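Local coordinates for protein probable hydrolase (Pseudomonas aeruginosa, PDB 7AL6) that is of unknown function but has the alpha/beta hydrolase fold and is probably a hydrolase, possibly a lipolytic one, at residues 10-14 against 86-91; 129-134 against 212-218. All blocks are in the same frame, centred on the assembly; numbering follows the deposited sequence.

Two ways of joining distant pieces of one chain are illustrated here, both partly buried and each about 18 Å from the centre of the chain. Interaction 1 packs the end of an outermost sheet strand and the turn after it on helix 77-91, largely through apolar and sulfur contacts. Interaction 2 joins a loop to the start of helix 215-223, where polar backbone groups do much of the work. Their centres lie 28 Å apart. Helix 77-91 nevertheless relates them: interaction 1 uses residues from its later part, whereas P130 and L213 of interaction 2 touch L77 and W78 at its beginning. The third subunit packs against both contacts.

Interaction 1: residues 10-14 against 86-91; sequences ISLPH and MVAEQL
The first side-chain torsion of H14 (chi1 58°) sets the imidazole between the backbone N and the carbonyl carbon, and M86, with CG beside the backbone N and SD extended beyond it, brings its sulfur up to the ring. M86 SD lies 3.4 Å from H14 CE1; seen from the ring centroid it is 72° off the normal, a Met-aromatic contact made at the rim. D83 of the same helix holds H14 NE2 through OD1 and so helps to fix how the ring is turned. A bend at chi3 then turns M86 CE to end 4.1 Å from P13 CG.

L12 sends its two methyls onto the first turn of segment 86-91. CD2 of L12 lies 3.6 Å from M86 O and also touches V87 CG2, while CD1 rests on M86 CB. Further along, I10 and V87 cross at about a right angle, with I10 CD1 4.0 Å from V87 CG1. I10 CG2 slides along Q90, whose CG is 3.8 Å away.

Q90 runs out from the helix and then folds at chi2 (66°), which lays its amide beside the S11 carbonyl, CD 3.3 Å from S11 O. This is a contact and not a hydrogen bond. The polar link is made by one water, which accepts from S11 N at 2.9 Å and from Q90 NE2 at 3.3 Å.

Strand 7-11 is at one margin of the main sheet, and neighbouring copies cover the contact: S11 OG bonds to E191 of the second subunit, and M86 packs on L150 of the third. With apolar branches and a sulfur supplying most of the touch, strand and helix are held chiefly by fit, and the bridging water adds the polar connection at one end.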
ATOM      1  N   ILE A  10     -15.523  -0.014   8.582  1.00 30.72           N
ATOM      2  CA  ILE A  10     -16.132   0.974   7.661  1.00 28.37           C
ATOM      3  C   ILE A  10     -15.092   1.207   6.578  1.00 28.79           C
ATOM      4  O   ILE A  10     -14.012   1.653   6.897  1.00 30.84           O
ATOM      5  CB  ILE A  10     -16.565   2.253   8.386  1.00 26.96           C
ATOM      6  CG1 ILE A  10     -17.485   1.939   9.563  1.00 30.49           C
ATOM      7  CG2 ILE A  10     -17.201   3.215   7.403  1.00 27.11           C
ATOM      8  CD1 ILE A  10     -17.839   3.113  10.406  1.00 31.47           C
ATOM      9  N   SER A  11     -15.437   0.899   5.345  1.00 27.09           N
ATOM     10  CA  SER A  11     -14.497   0.967   4.227  1.00 30.24           C
ATOM     11  C   SER A  11     -14.563   2.352   3.607  1.00 27.91           C
ATOM     12  O   SER A  11     -15.593   2.732   3.032  1.00 26.09           O
ATOM     13  CB  SER A  11     -14.810  -0.077   3.156  1.00 31.77           C
ATOM     14  OG  SER A  11     -14.500  -1.354   3.666  1.00 35.07           O
ATOM     15  N   LEU A  12     -13.479   3.100   3.727  1.00 27.04           N
ATOM     16  CA  LEU A  12     -13.292   4.348   3.025  1.00 30.16           C
ATOM     17  C   LEU A  12     -12.396   4.113   1.821  1.00 31.94           C
ATOM     18  O   LEU A  12     -11.742   3.080   1.710  1.00 28.82           O
ATOM     19  CB  LEU A  12     -12.673   5.387   3.961  1.00 25.95           C
ATOM     20  CG  LEU A  12     -13.352   5.550   5.332  1.00 25.05           C
ATOM     21  CD1 LEU A  12     -12.720   6.759   6.090  1.00 28.67           C
ATOM     22  CD2 LEU A  12     -14.841   5.720   5.234  1.00 31.85           C
ATOM     23  N   PRO A  13     -12.352   5.057   0.883  1.00 26.68           N
ATOM     24  CA  PRO A  13     -11.531   4.849  -0.315  1.00 30.47           C
ATOM     25  C   PRO A  13     -10.081   4.629   0.004  1.00 29.39           C
ATOM     26  O   PRO A  13      -9.417   3.825  -0.647  1.00 32.69           O
ATOM     27  CB  PRO A  13     -11.750   6.145  -1.131  1.00 30.94           C
ATOM     28  CG  PRO A  13     -13.101   6.674  -0.654  1.00 34.01           C
ATOM     29  CD  PRO A  13     -13.221   6.250   0.805  1.00 29.29           C
ATOM     30  N   HIS A  14      -9.565   5.267   1.041  1.00 27.08           N
ATOM     31  CA  HIS A  14      -8.140   5.241   1.306  1.00 26.25           C
ATOM     32  C   HIS A  14      -7.741   4.486   2.561  1.00 25.13           C
ATOM     33  O   HIS A  14      -6.543   4.395   2.850  1.00 30.01           O
ATOM     34  CB  HIS A  14      -7.644   6.692   1.454  1.00 28.11           C
ATOM     35  CG  HIS A  14      -8.355   7.450   2.535  1.00 31.25           C
ATOM     36  ND1 HIS A  14      -9.695   7.783   2.453  1.00 29.91           N
ATOM     37  CD2 HIS A  14      -7.922   7.924   3.734  1.00 30.42           C
ATOM     38  CE1 HIS A  14     -10.052   8.430   3.552  1.00 33.59           C
ATOM     39  NE2 HIS A  14      -8.990   8.542   4.336  1.00 26.32           N
ATOM     40  N   MET A  86     -15.989  11.132   5.384  1.00 26.91           N
ATOM     41  CA  MET A  86     -16.088   9.940   4.519  1.00 26.16           C
ATOM     42  C   MET A  86     -16.836   8.822   5.247  1.00 29.08           C
ATOM     43  O   MET A  86     -17.481   8.059   4.584  1.00 26.72           O
ATOM     44  CB  MET A  86     -14.713   9.525   4.012  1.00 27.78           C
ATOM     45  CG  MET A  86     -14.192  10.545   3.045  1.00 30.15           C
ATOM     46  SD  MET A  86     -12.694  10.120   2.246  1.00 37.10           S
ATOM     47  CE  MET A  86     -13.038  10.625   0.573  1.00 46.76           C
ATOM     48  N   VAL A  87     -16.695   8.710   6.564  1.00 29.66           N
ATOM     49  CA  VAL A  87     -17.442   7.698   7.347  1.00 22.72           C
ATOM     50  C   VAL A  87     -18.932   8.007   7.198  1.00 27.20           C
ATOM     51  O   VAL A  87     -19.673   7.116   6.882  1.00 27.15           O
ATOM     52  CB  VAL A  87     -17.030   7.671   8.826  1.00 23.23           C
ATOM     53  CG1 VAL A  87     -18.108   7.029   9.667  1.00 22.06           C
ATOM     54  CG2 VAL A  87     -15.701   6.981   9.038  1.00 23.03           C
ATOM     55  N   ALA A  88     -19.329   9.259   7.360  1.00 26.37           N
ATOM     56  CA  ALA A  88     -20.727   9.651   7.165  1.00 29.59           C
ATOM     57  C   ALA A  88     -21.211   9.332   5.749  1.00 29.01           C
ATOM     58  O   ALA A  88     -22.295   8.768   5.573  1.00 27.20           O
ATOM     59  CB  ALA A  88     -20.917  11.150   7.460  1.00 26.24           C
ATOM     60  N   GLU A  89     -20.408   9.661   4.726  1.00 25.42           N
ATOM     61  CA  GLU A  89     -20.772   9.274   3.361  1.00 30.30           C
ATOM     62  C   GLU A  89     -21.006   7.781   3.257  1.00 30.35           C
ATOM     63  O   GLU A  89     -21.967   7.336   2.627  1.00 28.23           O
ATOM     64  CB  GLU A  89     -19.687   9.675   2.367  1.00 30.49           C
ATOM     65  CG  GLU A  89     -19.462  11.164   2.322  1.00 38.08           C
ATOM     66  CD  GLU A  89     -20.487  11.849   1.461  1.00 39.87           C
ATOM     67  OE1 GLU A  89     -20.536  11.520   0.268  1.00 43.76           O
ATOM     68  OE2 GLU A  89     -21.246  12.682   1.989  1.00 46.70           O
ATOM     69  N   GLN A  90     -20.090   6.973   3.834  1.00 29.16           N
ATOM     70  CA  GLN A  90     -20.192   5.526   3.680  1.00 27.99           C
ATOM     71  C   GLN A  90     -21.375   4.964   4.444  1.00 26.21           C
ATOM     72  O   GLN A  90     -21.928   3.929   4.057  1.00 29.94           O
ATOM     73  CB  GLN A  90     -18.866   4.872   4.104  1.00 28.56           C
ATOM     74  CG  GLN A  90     -18.812   3.368   3.942  1.00 31.83           C
ATOM     75  CD  GLN A  90     -18.881   2.919   2.477  1.00 35.70           C
ATOM     76  OE1 GLN A  90     -18.732   3.711   1.577  1.00 31.87           O
ATOM     77  NE2 GLN A  90     -19.115   1.645   2.266  1.00 34.35           N
ATOM     78  N   LEU A  91     -21.846   5.659   5.461  1.00 26.27           N
ATOM     79  CA  LEU A  91     -23.034   5.241   6.189  1.00 23.33           C
ATOM     80  C   LEU A  91     -24.308   5.759   5.529  1.00 30.37           C
ATOM     81  O   LEU A  91     -25.408   5.354   5.913  1.00 30.68           O
ATOM     82  CB  LEU A  91     -23.006   5.756   7.640  1.00 29.50           C
ATOM     83  CG  LEU A  91     -21.831   5.376   8.516  1.00 32.77           C
ATOM     84  CD1 LEU A  91     -21.900   6.139   9.820  1.00 29.03           C
ATOM     85  CD2 LEU A  91     -21.863   3.903   8.765  1.00 39.54           C
TER
HETATM   86  O   HOH W   1     -18.144  -0.083   4.856  1.00 24.35           O

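Interaction 2: residues 129-134 against 212-218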
ATOM      1  N   ILE A 129     -10.017  23.708  21.197  1.00 26.09           N
ATOM      2  CA  ILE A 129      -9.072  24.136  20.168  1.00 25.62           C
ATOM      3  C   ILE A 129      -7.758  23.404  20.386  1.00 28.26           C
ATOM      4  O   ILE A 129      -7.470  22.937  21.494  1.00 27.77           O
ATOM      5  CB  ILE A 129      -8.836  25.662  20.194  1.00 37.08           C
ATOM      6  CG1 ILE A 129      -8.589  26.126  21.620  1.00 37.97           C
ATOM      7  CG2 ILE A 129     -10.037  26.410  19.588  1.00 43.11           C
ATOM      8  CD1 ILE A 129      -8.055  27.554  21.702  1.00 41.71           C
ATOM      9  N   PRO A 130      -6.918  23.335  19.359  1.00 26.61           N
ATOM     10  CA  PRO A 130      -5.602  22.713  19.537  1.00 32.40           C
ATOM     11  C   PRO A 130      -4.590  23.705  20.086  1.00 45.69           C
ATOM     12  O   PRO A 130      -4.900  24.898  20.224  1.00 35.90           O
ATOM     13  CB  PRO A 130      -5.239  22.288  18.114  1.00 29.50           C
ATOM     14  CG  PRO A 130      -5.831  23.435  17.264  1.00 28.04           C
ATOM     15  CD  PRO A 130      -7.136  23.771  17.962  1.00 29.92           C
ATOM     16  N   TYR A 131      -3.377  23.219  20.371  1.00 44.13           N
ATOM     17  CA  TYR A 131      -2.222  24.099  20.536  1.00 43.20           C
ATOM     18  C   TYR A 131      -1.886  24.774  19.216  1.00 41.16           C
ATOM     19  O   TYR A 131      -1.951  24.155  18.150  1.00 37.84           O
ATOM     20  CB  TYR A 131      -1.016  23.313  21.046  1.00 48.35           C
ATOM     21  CG  TYR A 131      -1.124  22.919  22.499  1.00 53.04           C
ATOM     22  CD1 TYR A 131      -1.626  23.810  23.443  1.00 65.36           C
ATOM     23  CD2 TYR A 131      -0.744  21.660  22.925  1.00 62.18           C
ATOM     24  CE1 TYR A 131      -1.745  23.457  24.781  1.00 69.30           C
ATOM     25  CE2 TYR A 131      -0.846  21.298  24.265  1.00 73.21           C
ATOM     26  CZ  TYR A 131      -1.354  22.203  25.186  1.00 77.06           C
ATOM     27  OH  TYR A 131      -1.472  21.864  26.519  1.00 92.74           O
ATOM     28  N   THR A 132      -1.557  26.063  19.294  1.00 34.30           N
ATOM     29  CA  THR A 132      -1.325  26.915  18.139  1.00 37.47           C
ATOM     30  C   THR A 132       0.132  27.362  18.087  1.00 36.21           C
ATOM     31  O   THR A 132       0.890  27.221  19.049  1.00 41.87           O
ATOM     32  CB  THR A 132      -2.276  28.116  18.195  1.00 41.97           C
ATOM     33  OG1 THR A 132      -2.194  28.739  19.487  1.00 34.61           O
ATOM     34  CG2 THR A 132      -3.716  27.631  17.994  1.00 37.01           C
ATOM     35  N   GLY A 133       0.514  27.868  16.924  1.00 31.31           N
ATOM     36  CA  GLY A 133       1.841  28.395  16.699  1.00 40.05           C
ATOM     37  C   GLY A 133       1.769  29.530  15.703  1.00 36.37           C
ATOM     38  O   GLY A 133       1.100  29.419  14.663  1.00 33.64           O
ATOM     39  N   GLU A 134       2.443  30.636  16.009  1.00 39.01           N
ATOM     40  CA  GLU A 134       2.406  31.819  15.165  1.00 37.69           C
ATOM     41  C   GLU A 134       3.449  31.733  14.064  1.00 35.21           C
ATOM     42  O   GLU A 134       4.365  30.909  14.103  1.00 40.62           O
ATOM     43  CB  GLU A 134       2.625  33.080  16.012  1.00 49.33           C
ATOM     44  CG  GLU A 134       1.575  33.238  17.095  1.00 45.74           C
ATOM     45  CD  GLU A 134       0.174  33.120  16.529  1.00 44.20           C
ATOM     46  OE1 GLU A 134      -0.111  33.800  15.505  1.00 38.93           O
ATOM     47  OE2 GLU A 134      -0.619  32.331  17.096  1.00 40.90           O
ATOM     48  N   ARG A 212       1.483  24.375  12.360  1.00 34.83           N
ATOM     49  CA  ARG A 212       0.463  24.516  13.408  1.00 34.72           C
ATOM     50  C   ARG A 212      -0.552  25.576  12.983  1.00 32.16           C
ATOM     51  O   ARG A 212      -0.216  26.433  12.202  1.00 31.31           O
ATOM     52  CB  ARG A 212       1.140  24.863  14.729  1.00 35.14           C
ATOM     53  CG  ARG A 212       0.695  23.968  15.865  1.00 48.22           C
ATOM     54  CD  ARG A 212       1.789  23.241  16.587  1.00 57.74           C
ATOM     55  NE  ARG A 212       2.212  24.026  17.717  1.00 68.28           N
ATOM     56  CZ  ARG A 212       2.460  23.564  18.927  1.00 79.82           C
ATOM     57  NH1 ARG A 212       2.845  24.398  19.867  1.00 99.56           N
ATOM     58  NH2 ARG A 212       2.329  22.288  19.208  1.00 96.09           N
ATOM     59  N   LEU A 213      -1.789  25.460  13.438  1.00 31.25           N
ATOM     60  CA  LEU A 213      -2.796  26.514  13.239  1.00 32.62           C
ATOM     61  C   LEU A 213      -2.366  27.699  14.101  1.00 33.36           C
ATOM     62  O   LEU A 213      -1.907  27.475  15.188  1.00 31.05           O
ATOM     63  CB  LEU A 213      -4.164  26.037  13.712  1.00 30.43           C
ATOM     64  CG  LEU A 213      -4.815  24.903  12.944  1.00 30.26           C
ATOM     65  CD1 LEU A 213      -6.095  24.501  13.619  1.00 44.53           C
ATOM     66  CD2 LEU A 213      -5.075  25.297  11.522  1.00 37.93           C
ATOM     67  N   THR A 214      -2.464  28.915  13.607  1.00 33.04           N
ATOM     68  CA  THR A 214      -2.239  30.072  14.463  1.00 34.54           C
ATOM     69  C   THR A 214      -3.429  30.264  15.378  1.00 38.50           C
ATOM     70  O   THR A 214      -4.512  29.709  15.156  1.00 34.67           O
ATOM     71  CB  THR A 214      -2.029  31.337  13.640  1.00 32.70           C
ATOM     72  OG1 THR A 214      -3.299  31.772  13.114  1.00 37.67           O
ATOM     73  CG2 THR A 214      -1.072  31.084  12.498  1.00 40.90           C
ATOM     74  N   GLN A 215      -3.230  31.093  16.404  1.00 40.05           N
ATOM     75  CA  GLN A 215      -4.338  31.455  17.280  1.00 33.39           C
ATOM     76  C   GLN A 215      -5.518  32.000  16.498  1.00 29.08           C
ATOM     77  O   GLN A 215      -6.670  31.694  16.813  1.00 35.59           O
ATOM     78  CB  GLN A 215      -3.884  32.490  18.331  1.00 39.41           C
ATOM     79  CG  GLN A 215      -4.997  32.881  19.289  1.00 38.26           C
ATOM     80  CD  GLN A 215      -4.501  33.545  20.592  1.00 65.47           C
ATOM     81  OE1 GLN A 215      -4.592  32.970  21.686  1.00 69.28           O
ATOM     82  NE2 GLN A 215      -3.979  34.755  20.466  1.00 64.12           N
ATOM     83  N   ALA A 216      -5.258  32.807  15.467  1.00 34.37           N
ATOM     84  CA  ALA A 216      -6.358  33.332  14.665  1.00 36.53           C
ATOM     85  C   ALA A 216      -7.056  32.222  13.870  1.00 37.57           C
ATOM     86  O   ALA A 216      -8.284  32.232  13.722  1.00 31.34           O
ATOM     87  CB  ALA A 216      -5.836  34.427  13.729  1.00 33.51           C
ATOM     88  N   HIS A 217      -6.302  31.261  13.334  1.00 32.33           N
ATOM     89  CA  HIS A 217      -6.946  30.099  12.705  1.00 30.24           C
ATOM     90  C   HIS A 217      -7.916  29.417  13.659  1.00 23.79           C
ATOM     91  O   HIS A 217      -9.106  29.246  13.352  1.00 33.29           O
ATOM     92  CB  HIS A 217      -5.892  29.089  12.231  1.00 33.01           C
ATOM     93  CG  HIS A 217      -5.175  29.507  10.997  1.00 34.00           C
ATOM     94  ND1 HIS A 217      -3.912  30.054  11.019  1.00 44.19           N
ATOM     95  CD2 HIS A 217      -5.552  29.479   9.701  1.00 33.81           C
ATOM     96  CE1 HIS A 217      -3.537  30.335   9.785  1.00 42.91           C
ATOM     97  NE2 HIS A 217      -4.506  29.971   8.964  1.00 34.74           N
ATOM     98  N   ALA A 218      -7.417  29.036  14.841  1.00 28.87           N
ATOM     99  CA  ALA A 218      -8.247  28.331  15.818  1.00 31.53           C
ATOM    100  C   ALA A 218      -9.488  29.118  16.207  1.00 36.78           C
ATOM    101  O   ALA A 218     -10.577  28.544  16.351  1.00 29.45           O
ATOM    102  CB  ALA A 218      -7.428  28.016  17.068  1.00 32.38           C
TER
HETATM  103  O   HOH W   2      -4.473  29.676  20.724  1.00 51.38           O
HETATM  104  O   HOH W   3       1.689  28.480  12.348  1.00 32.83           O
HETATM  105  O   HOH W   4      -2.464  34.406  15.240  1.00 39.50           O
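T214 OG1, on the residue that meets E134 across the contact, is gripped twice by H217: it accepts from H217 N at 3.1 Å and shares a 2.8 Å hydrogen bond with H217 ND1. The same ND1 accepts from T214 N, so the two residues form a capping box.

E134 serves the next backbone N-H. Its chain bends at chi2, and OE2 accepts from Q215 N at 3.0 Å through the syn lone pair, nearly straight at 173°. A carboxylate at the beginning of a helix is probably favoured by the helix dipole.

Before the helix, G133 N donates to L213 O at 3.0 Å, tilted 30° from the carbonyl plane. A water donating to both G133 O and R212 O adds a second tie between the backbones. The guanidinium of R212 has Y131 CB over one face, near its rim. Apolar packing completes the contact: P130 CG meets L213 CD1 at 3.8 Å, and A218 CB sits against the methyls T132 CG2 and I129 CG2. T214 and H217 also pack against H217 and T214 of the third subunit.

The capping box is a motif of helix N-termini. Separately, both segments lie between strands 119-125 and 229-234, the sixth and seventh of the main sheet in chain order, consistent with the place where alpha/beta hydrolases commonly insert a cap region.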